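Local coordinates for protein D-glyceraldehyde dehydrogenase (NADP(+)) (Thermoplasma acidophilum, PDB 5J77) that oxidises D-glyceraldehyde to (R)-glycerate with NADP(+) as electron acceptor, a step of the non-phosphorylated Entner-Doudoroff pathway, at residues Asp400-Asn405 with Ile428-Leu433; Tyr69-Leu74 with Val189-Pro194; Ala316-Leu321 with Phe363-Ile368; Gly32-Ala37 with Phe200-Gly205; Phe254-Asp259 with Glu285-His290. The protein carries 2 engineered substitutions. One frame throughout, in Å; residues are numbered along the deposited sequence.

Overall arrangement
Three contacts reach one seven-stranded sheet. Interaction 5 pairs two of its neighbouring strands; interaction 1 leads into 432-435, its last strand within this chain, and interaction 3 into strand 366-369. Interactions 1 and 5 touch, their centres 13 Å apart, through D404 O and R286 NH2 at 2.9 Å, a probable hydrogen bond. Interactions 3 and 5 approach to about 6 Å between nearest atoms. Interactions 2 and 4, centres 23 Å apart, lie on the far side of the chain's centre from 1 and 5; interaction 2 includes the end of helix 178-190, which M34 and F200 of interaction 4 touch. Interaction 4 holds R204 and G205, which probably bind NADP(+); interaction 2 lies away from that site.

Interaction 1 (Asp400-Asn405 with Ile428-Leu433); sequences DLANDN and IRFGEL. Engineered in segment 400-405: N405 (natural residue Ser).
A402, in the last turn of helix 395-403, meets both I428 and F430. Its methyl CB lies 4.2 Å from I428 CD1, an ordinary apolar contact. The backbone oxygen comes closer to the aromatic ring: A402 O stands 3.4 Å from F430 CZ, at the edge and in the ring plane, so it faces the C-H rim and not the pi cloud. N403 follows and carries the polar link. Its CG lies anti to the carbonyl carbon and beside the backbone N (chi1 -57°), which swings the amide across to the second segment, where OD1 accepts the N-H of R429 at 3.0 Å. The bond is moderately bent, 152° at the hydrogen. The same OD1 also borders F430 CE1 at 3.7 Å, while ND2 binds R427 O, so this amide grips the chain just where helix 418-427 gives way to the inverse gamma turn centred on R429. N405, an engineered asparagine replacing serine, completes the rim of the ring: ND2 lies in the ring plane 3.7 Å from F430 CZ, with amide and ring planes 69° apart. Hydrogen bonds from ND2 to K251 O and from Y407 N to OD1 fix the amide's rotation. R451 makes a cation-pi contact with F430 and also binds N405 O and R429 O. The contact thus joins two helix ends beside strand 432-435, the last of its sheet within the chain; E432 and L433 pair in parallel with a strand of the second subunit, giving the continuous intersubunit sheet of aldehyde dehydrogenase dimers.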
# COMPACT_ATOMS: atom_id res chain seq x y z
N ASP A 400 -16.40 -17.67 22.95
CA ASP A 400 -17.56 -16.96 23.47
C ASP A 400 -17.35 -16.26 24.82
O ASP A 400 -17.85 -15.15 25.04
CB ASP A 400 -18.74 -17.90 23.55
CG ASP A 400 -19.29 -18.27 22.17
OD1 ASP A 400 -18.99 -17.59 21.13
OD2 ASP A 400 -20.02 -19.27 22.13
N LEU A 401 -16.65 -16.92 25.72
CA LEU A 401 -16.34 -16.31 27.04
C LEU A 401 -15.40 -15.11 26.86
O LEU A 401 -15.62 -14.04 27.43
CB LEU A 401 -15.74 -17.35 27.95
CG LEU A 401 -16.72 -18.47 28.28
CD1 LEU A 401 -15.91 -19.62 28.85
CD2 LEU A 401 -17.74 -17.99 29.30
N ALA A 402 -14.38 -15.26 26.05
CA ALA A 402 -13.46 -14.18 25.79
C ALA A 402 -14.16 -12.95 25.19
O ALA A 402 -13.98 -11.87 25.68
CB ALA A 402 -12.33 -14.65 24.92
N ASN A 403 -14.99 -13.13 24.17
CA ASN A 403 -15.71 -12.01 23.54
C ASN A 403 -16.84 -11.43 24.33
O ASN A 403 -17.35 -10.41 24.00
CB ASN A 403 -16.20 -12.37 22.16
CG ASN A 403 -15.10 -12.82 21.24
OD1 ASN A 403 -14.03 -12.27 21.23
ND2 ASN A 403 -15.39 -13.81 20.46
N ASP A 404 -17.24 -12.11 25.38
CA ASP A 404 -18.31 -11.64 26.22
C ASP A 404 -17.66 -10.69 27.21
O ASP A 404 -17.47 -11.00 28.37
CB ASP A 404 -18.94 -12.81 26.93
CG ASP A 404 -19.79 -12.40 28.03
OD1 ASP A 404 -20.54 -11.46 27.84
OD2 ASP A 404 -19.68 -12.99 29.10
N ASN A 405 -17.35 -9.51 26.71
CA ASN A 405 -16.58 -8.50 27.38
C ASN A 405 -16.82 -7.14 26.77
O ASN A 405 -16.75 -7.01 25.58
CB ASN A 405 -15.17 -8.94 27.00
CG ASN A 405 -14.06 -8.34 27.82
OD1 ASN A 405 -14.13 -7.24 28.28
ND2 ASN A 405 -12.99 -9.09 27.93
N ILE A 428 -11.30 -14.54 17.85
CA ILE A 428 -11.03 -13.73 19.04
C ILE A 428 -11.14 -12.25 18.61
O ILE A 428 -10.28 -11.74 17.96
CB ILE A 428 -9.65 -14.08 19.64
CG1 ILE A 428 -9.63 -15.52 20.12
CG2 ILE A 428 -9.28 -13.14 20.78
CD1 ILE A 428 -10.48 -15.77 21.34
N ARG A 429 -12.22 -11.60 18.97
CA ARG A 429 -12.46 -10.23 18.58
C ARG A 429 -11.76 -9.18 19.46
O ARG A 429 -12.38 -8.36 20.09
CB ARG A 429 -13.96 -9.97 18.49
CG ARG A 429 -14.69 -10.85 17.49
CD ARG A 429 -14.56 -10.37 16.06
NE ARG A 429 -15.43 -9.23 15.86
CZ ARG A 429 -15.48 -8.50 14.77
NH1 ARG A 429 -14.70 -8.79 13.75
NH2 ARG A 429 -16.30 -7.48 14.71
N PHE A 430 -10.44 -9.23 19.43
CA PHE A 430 -9.59 -8.35 20.18
C PHE A 430 -8.52 -7.73 19.29
O PHE A 430 -8.03 -8.35 18.37
CB PHE A 430 -8.93 -9.11 21.35
CG PHE A 430 -9.86 -9.35 22.50
CD1 PHE A 430 -10.85 -10.29 22.42
CD2 PHE A 430 -9.75 -8.61 23.65
CE1 PHE A 430 -11.71 -10.49 23.46
CE2 PHE A 430 -10.62 -8.81 24.69
CZ PHE A 430 -11.60 -9.75 24.59
N GLY A 431 -8.17 -6.49 19.59
CA GLY A 431 -7.14 -5.79 18.82
C GLY A 431 -5.79 -6.51 18.81
O GLY A 431 -5.06 -6.45 17.82
N GLU A 432 -5.42 -7.14 19.93
CA GLU A 432 -4.14 -7.87 19.99
C GLU A 432 -4.37 -9.25 20.55
O GLU A 432 -5.00 -9.41 21.59
CB GLU A 432 -3.12 -7.13 20.82
CG GLU A 432 -2.81 -5.71 20.30
CD GLU A 432 -1.85 -4.93 21.21
OE1 GLU A 432 -1.72 -5.28 22.45
OE2 GLU A 432 -1.25 -3.99 20.64
N LEU A 433 -3.81 -10.24 19.86
CA LEU A 433 -3.87 -11.61 20.31
C LEU A 433 -2.45 -12.05 20.38
O LEU A 433 -1.81 -12.15 19.34
CB LEU A 433 -4.69 -12.54 19.38
CG LEU A 433 -4.58 -14.05 19.66
CD1 LEU A 433 -4.98 -14.41 21.08
CD2 LEU A 433 -5.43 -14.87 18.75

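Interaction 2 (Tyr69-Leu74 with Val189-Pro194); sequences YRAKEL and VEAGVP
R70, A71 and L74 present one side of helix 61-77 to A191, whose methyl group is directed toward them. A191 CB sits 3.4 Å from A71 N and 3.8 Å from A71 CB, and with only methyl groups between them the backbones draw close, the CA atoms of A71 and A191 5.0 Å apart. R70 approaches from the flank. Its chain leaves with CG opposite the backbone N (chi1 -152°), runs extended to CD, then bends at chi3, which brings NH1 to A191 O at 2.7 Å. The acceptor lies near the guanidinium plane and the donor nearly along the C=O axis, although the angle at the hydrogen is a less straight 146°. That carbonyl lies where helix 178-190 gives way to a Schellman motif, with G192 at positive phi; this helix connects the parallel strands 168-172 and 198-200 of the Rossmann-like cofactor domain in a beta-alpha-beta crossover. A side chain at G192 would be jammed against the preceding carbonyl, and its CB would fall tightly against R70 NH1. One turn beyond R70, L74 crosses E190 at a slant, its CD1 3.9 Å from E190 CB and 4.3 Å from A191 CB. F188 and K187, earlier on the same helix, extend the packing to A71 and L74 respectively. Y69 turns away to pack on helix 94-112, and its OH bonds to E113 of the third subunit.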
# COMPACT_ATOMS: atom_id res chain seq x y z
N TYR A 69 15.26 12.65 15.73
CA TYR A 69 16.41 11.79 15.97
C TYR A 69 17.40 12.38 17.00
O TYR A 69 17.93 11.64 17.88
CB TYR A 69 17.23 11.55 14.68
CG TYR A 69 16.58 10.61 13.64
CD1 TYR A 69 16.14 9.34 14.00
CD2 TYR A 69 16.49 11.00 12.28
CE1 TYR A 69 15.57 8.48 13.07
CE2 TYR A 69 15.91 10.18 11.31
CZ TYR A 69 15.47 8.90 11.70
OH TYR A 69 14.97 8.06 10.79
N ARG A 70 17.64 13.69 16.91
CA ARG A 70 18.51 14.40 17.83
C ARG A 70 17.94 14.22 19.24
O ARG A 70 18.66 13.93 20.13
CB ARG A 70 18.64 15.87 17.45
CG ARG A 70 19.93 16.54 17.87
CD ARG A 70 20.06 17.96 17.32
NE ARG A 70 20.18 18.04 15.87
CZ ARG A 70 19.47 18.85 15.10
NH1 ARG A 70 18.58 19.67 15.62
NH2 ARG A 70 19.64 18.85 13.80
N ALA A 71 16.65 14.38 19.40
CA ALA A 71 16.01 14.17 20.72
C ALA A 71 16.20 12.76 21.25
O ALA A 71 16.52 12.54 22.47
CB ALA A 71 14.53 14.50 20.70
N LYS A 72 16.06 11.81 20.35
CA LYS A 72 16.34 10.41 20.70
C LYS A 72 17.77 10.22 21.22
O LYS A 72 17.99 9.59 22.24
CB LYS A 72 16.16 9.48 19.53
CG LYS A 72 16.11 8.00 19.90
CD LYS A 72 16.60 7.12 18.77
CE LYS A 72 18.08 7.21 18.69
NZ LYS A 72 18.53 6.26 17.65
N GLU A 73 18.73 10.73 20.48
CA GLU A 73 20.14 10.65 20.92
C GLU A 73 20.41 11.28 22.30
O GLU A 73 21.11 10.70 23.09
CB GLU A 73 21.06 11.26 19.87
CG GLU A 73 21.07 10.45 18.59
CD GLU A 73 21.51 11.24 17.35
OE1 GLU A 73 21.49 10.66 16.24
OE2 GLU A 73 21.83 12.45 17.45
N LEU A 74 19.88 12.48 22.57
CA LEU A 74 20.04 13.09 23.88
C LEU A 74 19.34 12.29 25.01
O LEU A 74 19.81 12.23 26.15
CB LEU A 74 19.51 14.50 23.89
CG LEU A 74 20.29 15.49 23.00
CD1 LEU A 74 19.39 16.69 22.77
CD2 LEU A 74 21.61 15.93 23.57
N VAL A 189 13.11 20.08 23.26
CA VAL A 189 13.53 21.47 23.16
C VAL A 189 15.06 21.58 22.91
O VAL A 189 15.49 22.26 21.95
CB VAL A 189 13.09 22.23 24.42
CG1 VAL A 189 13.68 23.65 24.47
CG2 VAL A 189 11.56 22.28 24.45
N GLU A 190 15.86 20.85 23.67
CA GLU A 190 17.30 20.80 23.46
C GLU A 190 17.67 20.30 22.09
O GLU A 190 18.70 20.70 21.55
CB GLU A 190 18.02 19.92 24.48
CG GLU A 190 18.03 20.55 25.85
CD GLU A 190 18.31 19.59 27.00
OE1 GLU A 190 18.56 18.37 26.79
OE2 GLU A 190 18.25 20.08 28.15
N ALA A 191 16.84 19.43 21.52
CA ALA A 191 17.11 18.97 20.19
C ALA A 191 16.84 20.02 19.11
O ALA A 191 17.22 19.80 17.99
CB ALA A 191 16.35 17.69 19.87
N GLY A 192 16.20 21.13 19.43
CA GLY A 192 15.93 22.18 18.43
C GLY A 192 14.49 22.29 18.01
O GLY A 192 14.20 22.88 16.98
N VAL A 193 13.55 21.71 18.76
CA VAL A 193 12.16 21.91 18.41
C VAL A 193 11.83 23.42 18.44
O VAL A 193 12.07 24.09 19.49
CB VAL A 193 11.18 21.14 19.34
CG1 VAL A 193 9.78 21.58 19.05
CG2 VAL A 193 11.22 19.67 19.00
N PRO A 194 11.35 23.98 17.31
CA PRO A 194 11.16 25.47 17.31
C PRO A 194 10.04 25.93 18.23
O PRO A 194 9.12 25.17 18.60
CB PRO A 194 10.80 25.80 15.84
CG PRO A 194 11.29 24.59 15.02
CD PRO A 194 11.21 23.42 15.94

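Interaction 3 (Ala316-Leu321 with Phe363-Ile368); sequences ADMGPL and FLPTII
M318 reaches across to F363 and P365 by its methyl end, bridging backbones whose nearest CA atoms, those of M318 and P365, are 9.1 Å apart. From CB, directed at the other segment, the chain continues straight: CG is anti to the backbone N (chi1 179°), and chi2 keeps SD extended, so CB and CG act as a spacer. SD is still 4.6 Å from P365 CG. The chain bends at chi3 (97°, away from the staggered values), and CE swings in beside the second segment. CE meets F363 O at 3.2 Å, a short carbon-oxygen approach, and P365 CG at 4.0 Å, the two side chains passing in opposite directions. Y274 of helix 262-274 packs on both M318 and P365. Further on, L321 CD1 rests 3.9 Å from F363 CB, while the F363 ring leads off toward L327, T330 and S331 of helix 324-339. A water bridges the polar backbone, donating to G319 O at 2.8 Å and accepting from F363 N at the same length. D317 forms a salt bridge with R488 of the second subunit. The contact fastens the loop between helices 294-306 and 324-339 to the entry of strand 366-369 in the catalytic domain's sheet. With the side chain of L321 about 7 Å from those of W148 and F383, it belongs to the surroundings of the probable NADP(+) site.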
# COMPACT_ATOMS: atom_id res chain seq x y z
N ALA A 316 12.90 -5.24 43.96
CA ALA A 316 11.59 -5.90 43.89
C ALA A 316 11.36 -6.53 42.53
O ALA A 316 11.93 -6.08 41.52
CB ALA A 316 10.51 -4.88 44.15
N ASP A 317 10.56 -7.59 42.50
CA ASP A 317 9.96 -8.03 41.26
C ASP A 317 8.76 -7.16 40.91
O ASP A 317 8.45 -7.03 39.76
CB ASP A 317 9.50 -9.46 41.33
CG ASP A 317 10.63 -10.42 41.68
OD1 ASP A 317 11.58 -10.55 40.88
OD2 ASP A 317 10.53 -11.02 42.77
N MET A 318 8.08 -6.59 41.89
CA MET A 318 6.86 -5.86 41.63
C MET A 318 6.76 -4.63 42.50
O MET A 318 7.11 -4.66 43.65
CB MET A 318 5.60 -6.79 41.84
CG MET A 318 4.29 -6.06 41.59
SD MET A 318 2.84 -7.11 41.64
CE MET A 318 2.27 -6.88 43.31
N GLY A 319 6.26 -3.54 41.94
CA GLY A 319 6.16 -2.30 42.67
C GLY A 319 4.77 -1.97 43.21
O GLY A 319 3.86 -2.76 43.15
N PRO A 320 4.63 -0.79 43.80
CA PRO A 320 3.35 -0.36 44.36
C PRO A 320 2.37 0.20 43.33
O PRO A 320 2.70 0.46 42.17
CB PRO A 320 3.77 0.75 45.30
CG PRO A 320 4.96 1.40 44.56
CD PRO A 320 5.68 0.25 43.93
N LEU A 321 1.13 0.35 43.77
CA LEU A 321 0.10 1.06 42.97
C LEU A 321 0.41 2.56 43.03
O LEU A 321 1.11 3.03 43.92
CB LEU A 321 -1.28 0.76 43.54
CG LEU A 321 -1.67 -0.73 43.62
CD1 LEU A 321 -3.00 -0.83 44.33
CD2 LEU A 321 -1.70 -1.40 42.26
N PHE A 363 0.26 -3.53 47.24
CA PHE A 363 -0.86 -4.52 47.23
C PHE A 363 -0.28 -5.89 46.82
O PHE A 363 0.51 -5.99 45.86
CB PHE A 363 -2.01 -4.11 46.29
CG PHE A 363 -3.33 -4.66 46.72
CD1 PHE A 363 -4.07 -4.02 47.70
CD2 PHE A 363 -3.80 -5.86 46.20
CE1 PHE A 363 -5.28 -4.55 48.14
CE2 PHE A 363 -5.00 -6.43 46.67
CZ PHE A 363 -5.75 -5.77 47.65
N LEU A 364 -0.67 -6.93 47.55
CA LEU A 364 -0.23 -8.30 47.26
C LEU A 364 -0.78 -8.84 45.96
O LEU A 364 -1.90 -8.59 45.60
CB LEU A 364 -0.70 -9.27 48.34
CG LEU A 364 0.02 -9.15 49.66
CD1 LEU A 364 -0.59 -10.00 50.74
CD2 LEU A 364 1.49 -9.50 49.46
N PRO A 365 0.01 -9.65 45.28
CA PRO A 365 -0.55 -10.48 44.23
C PRO A 365 -1.77 -11.27 44.72
O PRO A 365 -1.75 -11.85 45.82
CB PRO A 365 0.60 -11.45 43.92
CG PRO A 365 1.85 -10.70 44.34
CD PRO A 365 1.40 -10.03 45.59
N THR A 366 -2.82 -11.33 43.89
CA THR A 366 -4.14 -11.77 44.31
C THR A 366 -4.73 -12.65 43.23
O THR A 366 -4.86 -12.23 42.07
CB THR A 366 -5.06 -10.56 44.66
OG1 THR A 366 -4.44 -9.73 45.68
CG2 THR A 366 -6.51 -11.03 45.12
N ILE A 367 -5.01 -13.89 43.60
CA ILE A 367 -5.55 -14.85 42.73
C ILE A 367 -6.88 -15.33 43.29
O ILE A 367 -6.98 -15.76 44.48
CB ILE A 367 -4.59 -16.03 42.53
CG1 ILE A 367 -3.27 -15.54 41.96
CG2 ILE A 367 -5.16 -17.07 41.59
CD1 ILE A 367 -2.08 -16.38 42.34
N ILE A 368 -7.88 -15.34 42.41
CA ILE A 368 -9.23 -15.66 42.79
C ILE A 368 -9.74 -16.87 42.00
O ILE A 368 -9.59 -16.97 40.75
CB ILE A 368 -10.17 -14.44 42.68
CG1 ILE A 368 -9.79 -13.36 43.68
CG2 ILE A 368 -11.61 -14.85 42.95
CD1 ILE A 368 -10.49 -12.02 43.47
O HOH W 1 1.83 -3.62 44.90

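Interaction 4 (Gly32-Ala37 with Phe200-Gly205); sequences GRMEAA and FITGRG. Engineered in segment 32-37: M34 (natural residue Phe).
E35 bonds to T202 OG1 and A37 to T202 O, joining the end of strand 30-35 and what follows to the loop after strand 198-200 of the Rossmann-like cofactor domain. This loop runs into helix 205-214 with R204 at the N-cap, and R204 and G205 probably contact NADP(+). T202 OG1 donates to E35 O at 2.7 Å. Set between its own backbone N and carbonyl carbon (chi1 55°), OG1 also accepts from a water that takes the E35 N-H at 3.2 Å. A valine in place of this threonine would probably leave E35 O without this donor and the water without its acceptor. T202 O receives A37 N at 2.9 Å, in the carbonyl plane and with 153° at the hydrogen. The two acceptors E35 O and T202 O are 3.2 Å apart, a proximity eased, presumably, by their separate donors. E35's carboxylate is satisfied elsewhere, by K4 in a salt bridge and by S14 N. A second water donates to A37 O and accepts from R204 N at 3.1 Å. G203, lacking a side chain, lets its CA come within 3.9 Å of A36 CA. A37 CB touches I201 CG2 at 3.7 Å.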
# COMPACT_ATOMS: atom_id res chain seq x y z
N GLY A 32 7.44 16.22 45.32
CA GLY A 32 7.48 17.10 44.15
C GLY A 32 6.23 17.93 44.04
O GLY A 32 5.27 17.70 44.79
N ARG A 33 6.27 18.91 43.15
CA ARG A 33 5.09 19.76 42.87
C ARG A 33 5.12 19.98 41.37
O ARG A 33 6.16 19.96 40.74
CB ARG A 33 5.13 21.16 43.58
CG ARG A 33 4.53 21.26 44.99
CD ARG A 33 5.05 22.45 45.80
N MET A 34 3.96 20.23 40.81
CA MET A 34 3.85 20.65 39.46
C MET A 34 2.99 21.92 39.41
O MET A 34 2.19 22.16 40.31
CB MET A 34 3.24 19.52 38.64
CG MET A 34 1.79 19.29 38.97
SD MET A 34 1.33 17.56 38.67
CE MET A 34 1.97 16.81 40.20
N GLU A 35 3.16 22.72 38.35
CA GLU A 35 2.28 23.88 38.14
C GLU A 35 0.82 23.48 37.75
O GLU A 35 0.59 22.49 37.09
CB GLU A 35 2.92 24.81 37.07
CG GLU A 35 4.27 25.40 37.48
CD GLU A 35 4.17 26.33 38.69
OE1 GLU A 35 3.41 27.32 38.67
OE2 GLU A 35 4.84 26.04 39.70
N ALA A 36 -0.16 24.23 38.24
CA ALA A 36 -1.55 23.97 37.97
C ALA A 36 -1.97 25.08 37.01
O ALA A 36 -2.44 26.13 37.43
CB ALA A 36 -2.36 24.02 39.24
N ALA A 37 -1.74 24.82 35.73
CA ALA A 37 -2.09 25.70 34.65
C ALA A 37 -3.54 26.11 34.69
O ALA A 37 -4.40 25.32 35.05
CB ALA A 37 -1.82 25.05 33.29
N PHE A 200 3.77 22.33 26.84
CA PHE A 200 3.70 21.41 27.97
C PHE A 200 2.92 22.04 29.06
O PHE A 200 3.28 23.10 29.55
CB PHE A 200 5.07 21.02 28.44
CG PHE A 200 5.08 20.10 29.64
CD1 PHE A 200 4.61 18.83 29.55
CD2 PHE A 200 5.56 20.54 30.87
CE1 PHE A 200 4.65 17.98 30.63
CE2 PHE A 200 5.56 19.70 31.96
CZ PHE A 200 5.12 18.40 31.82
N ILE A 201 1.80 21.43 29.38
CA ILE A 201 0.82 21.97 30.29
C ILE A 201 0.55 20.89 31.36
O ILE A 201 0.31 19.74 31.00
CB ILE A 201 -0.52 22.24 29.55
CG1 ILE A 201 -0.41 23.37 28.50
CG2 ILE A 201 -1.65 22.55 30.54
CD1 ILE A 201 -0.34 24.73 29.15
N THR A 202 0.55 21.24 32.64
CA THR A 202 0.10 20.35 33.64
C THR A 202 -1.01 21.10 34.36
O THR A 202 -1.02 22.34 34.38
CB THR A 202 1.22 19.95 34.62
OG1 THR A 202 1.85 21.11 35.20
CG2 THR A 202 2.29 19.08 33.90
N GLY A 203 -1.91 20.36 34.98
CA GLY A 203 -2.95 20.97 35.83
C GLY A 203 -4.05 19.96 36.14
O GLY A 203 -3.97 18.86 35.72
N ARG A 204 -5.05 20.36 36.90
CA ARG A 204 -6.13 19.52 37.36
C ARG A 204 -7.16 19.31 36.22
O ARG A 204 -7.66 20.26 35.58
CB ARG A 204 -6.80 20.17 38.59
CG ARG A 204 -5.91 20.32 39.82
N GLY A 205 -7.45 18.05 35.95
CA GLY A 205 -8.57 17.63 35.14
C GLY A 205 -9.83 18.43 35.35
O GLY A 205 -10.47 18.80 34.38
O HOH W 2 4.48 21.42 35.76
O HOH W 3 -5.00 23.43 37.02

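Interaction 5 (Phe254-Asp259 with Glu285-His290); sequences FMVWKD and ERLYVH
L287 fills the dip between F254 and V256 on the neighbouring strand: its CD1 lies 3.7 Å from F254 CD1 and 4.3 Å from V256 CG2. V289 continues this ridge, with CG2 against V256 CB. Helices 262-274 and 294-306 press on the same face, through L269 and F297. M255 and Y288 lie side by side on the reverse face, M255 CG 4.0 Å from Y288 CD2, packed against helix 395-403. Strands 252-256 and 284-290, with helix 262-274 between them, form a beta-alpha-beta unit; their segments 254-256 and 285-290 run parallel, 10° apart, with axes 4.8 Å apart at closest. Their ladder includes the bond from F254 N to R286 O at 2.7 Å. At the end of its strand, H290 wedges its imidazole between W257 and K258, which follow strand 252-256. CG stands anti to the backbone N (chi1 -167°), turning the CD2 edge onto the W257 face in a T-shaped pair with planes at 82°. Over one imidazole face sits K258 CB, 3.6 Å from the ring centroid, a CH-pi contact. H290 ND1 is hydrogen-bonded to D292 N. With an alanine here, a gap is likely to open between W257 and K258, and D292 N would probably lose that partner.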
# COMPACT_ATOMS: atom_id res chain seq x y z
N PHE A 254 -6.85 -14.36 29.30
CA PHE A 254 -5.63 -15.16 29.21
C PHE A 254 -6.05 -16.66 29.12
O PHE A 254 -6.42 -17.24 30.13
CB PHE A 254 -4.74 -14.90 30.45
CG PHE A 254 -3.32 -15.38 30.30
CD1 PHE A 254 -3.01 -16.72 30.41
CD2 PHE A 254 -2.30 -14.48 30.00
CE1 PHE A 254 -1.70 -17.17 30.24
CE2 PHE A 254 -0.99 -14.91 29.83
CZ PHE A 254 -0.69 -16.27 29.92
N MET A 255 -5.91 -17.26 27.93
CA MET A 255 -6.46 -18.56 27.61
C MET A 255 -5.38 -19.62 27.43
O MET A 255 -4.46 -19.46 26.61
CB MET A 255 -7.29 -18.47 26.35
CG MET A 255 -8.47 -17.53 26.50
SD MET A 255 -9.13 -17.01 24.92
CE MET A 255 -7.88 -15.87 24.30
N VAL A 256 -5.49 -20.69 28.24
CA VAL A 256 -4.48 -21.77 28.30
C VAL A 256 -5.15 -23.10 27.95
O VAL A 256 -5.88 -23.66 28.77
CB VAL A 256 -3.76 -21.87 29.67
CG1 VAL A 256 -2.63 -22.89 29.60
CG2 VAL A 256 -3.17 -20.52 30.10
N TRP A 257 -4.90 -23.54 26.73
CA TRP A 257 -5.54 -24.75 26.13
C TRP A 257 -4.87 -25.96 26.73
O TRP A 257 -3.77 -25.83 27.29
CB TRP A 257 -5.51 -24.72 24.54
CG TRP A 257 -6.49 -25.82 23.94
CD1 TRP A 257 -6.13 -26.96 23.25
CD2 TRP A 257 -7.91 -25.90 24.12
NE1 TRP A 257 -7.23 -27.72 23.02
CE2 TRP A 257 -8.33 -27.10 23.54
CE3 TRP A 257 -8.85 -25.07 24.75
CZ2 TRP A 257 -9.66 -27.51 23.53
CZ3 TRP A 257 -10.15 -25.44 24.75
CH2 TRP A 257 -10.56 -26.68 24.14
N LYS A 258 -5.52 -27.11 26.69
CA LYS A 258 -4.98 -28.32 27.30
C LYS A 258 -3.62 -28.74 26.80
O LYS A 258 -2.93 -29.38 27.51
CB LYS A 258 -5.98 -29.47 27.19
CG LYS A 258 -6.08 -30.09 25.82
CD LYS A 258 -7.35 -30.91 25.68
CE LYS A 258 -7.18 -31.94 24.60
NZ LYS A 258 -8.19 -33.03 24.71
N ASP A 259 -3.24 -28.37 25.60
CA ASP A 259 -1.95 -28.75 25.07
C ASP A 259 -0.87 -27.70 25.18
O ASP A 259 0.15 -27.79 24.55
CB ASP A 259 -2.07 -29.17 23.62
CG ASP A 259 -2.60 -28.06 22.71
OD1 ASP A 259 -3.30 -27.17 23.16
OD2 ASP A 259 -2.33 -28.12 21.53
N GLU A 285 -6.38 -9.98 32.68
CA GLU A 285 -7.47 -9.61 33.59
C GLU A 285 -8.54 -10.71 33.81
O GLU A 285 -9.50 -10.52 34.58
CB GLU A 285 -8.15 -8.31 33.08
CG GLU A 285 -7.32 -7.04 33.19
CD GLU A 285 -7.77 -6.06 34.28
OE1 GLU A 285 -8.82 -6.26 34.90
OE2 GLU A 285 -7.05 -5.03 34.52
N ARG A 286 -8.38 -11.83 33.11
CA ARG A 286 -9.22 -13.02 33.25
C ARG A 286 -8.38 -14.20 32.85
O ARG A 286 -7.68 -14.13 31.85
CB ARG A 286 -10.38 -13.01 32.25
CG ARG A 286 -11.48 -12.01 32.51
CD ARG A 286 -12.39 -12.11 31.32
NE ARG A 286 -13.51 -11.19 31.28
CZ ARG A 286 -14.41 -11.17 30.29
NH1 ARG A 286 -14.29 -12.01 29.26
NH2 ARG A 286 -15.42 -10.28 30.32
N LEU A 287 -8.50 -15.31 33.57
CA LEU A 287 -7.72 -16.50 33.30
C LEU A 287 -8.69 -17.64 33.02
O LEU A 287 -9.60 -17.94 33.84
CB LEU A 287 -6.81 -16.78 34.49
CG LEU A 287 -5.92 -18.03 34.41
CD1 LEU A 287 -5.08 -18.05 33.12
CD2 LEU A 287 -5.06 -18.20 35.70
N TYR A 288 -8.52 -18.24 31.84
CA TYR A 288 -9.28 -19.39 31.42
C TYR A 288 -8.31 -20.51 31.16
O TYR A 288 -7.44 -20.41 30.30
CB TYR A 288 -10.03 -19.08 30.12
CG TYR A 288 -11.07 -17.99 30.19
CD1 TYR A 288 -12.30 -18.21 30.81
CD2 TYR A 288 -10.83 -16.72 29.64
CE1 TYR A 288 -13.25 -17.21 30.87
CE2 TYR A 288 -11.81 -15.72 29.68
CZ TYR A 288 -13.00 -15.96 30.30
OH TYR A 288 -13.96 -14.99 30.36
N VAL A 289 -8.44 -21.59 31.90
CA VAL A 289 -7.56 -22.74 31.75
C VAL A 289 -8.42 -24.03 31.54
O VAL A 289 -9.37 -24.30 32.26
CB VAL A 289 -6.67 -22.88 33.00
CG1 VAL A 289 -5.77 -24.10 32.93
CG2 VAL A 289 -5.80 -21.64 33.18
N HIS A 290 -8.00 -24.81 30.56
CA HIS A 290 -8.64 -26.04 30.19
C HIS A 290 -8.69 -26.93 31.42
O HIS A 290 -7.71 -27.00 32.18
CB HIS A 290 -7.92 -26.76 29.05
CG HIS A 290 -8.74 -27.87 28.46
ND1 HIS A 290 -8.92 -29.08 29.11
CD2 HIS A 290 -9.49 -27.94 27.33
CE1 HIS A 290 -9.70 -29.85 28.38
NE2 HIS A 290 -10.07 -29.18 27.30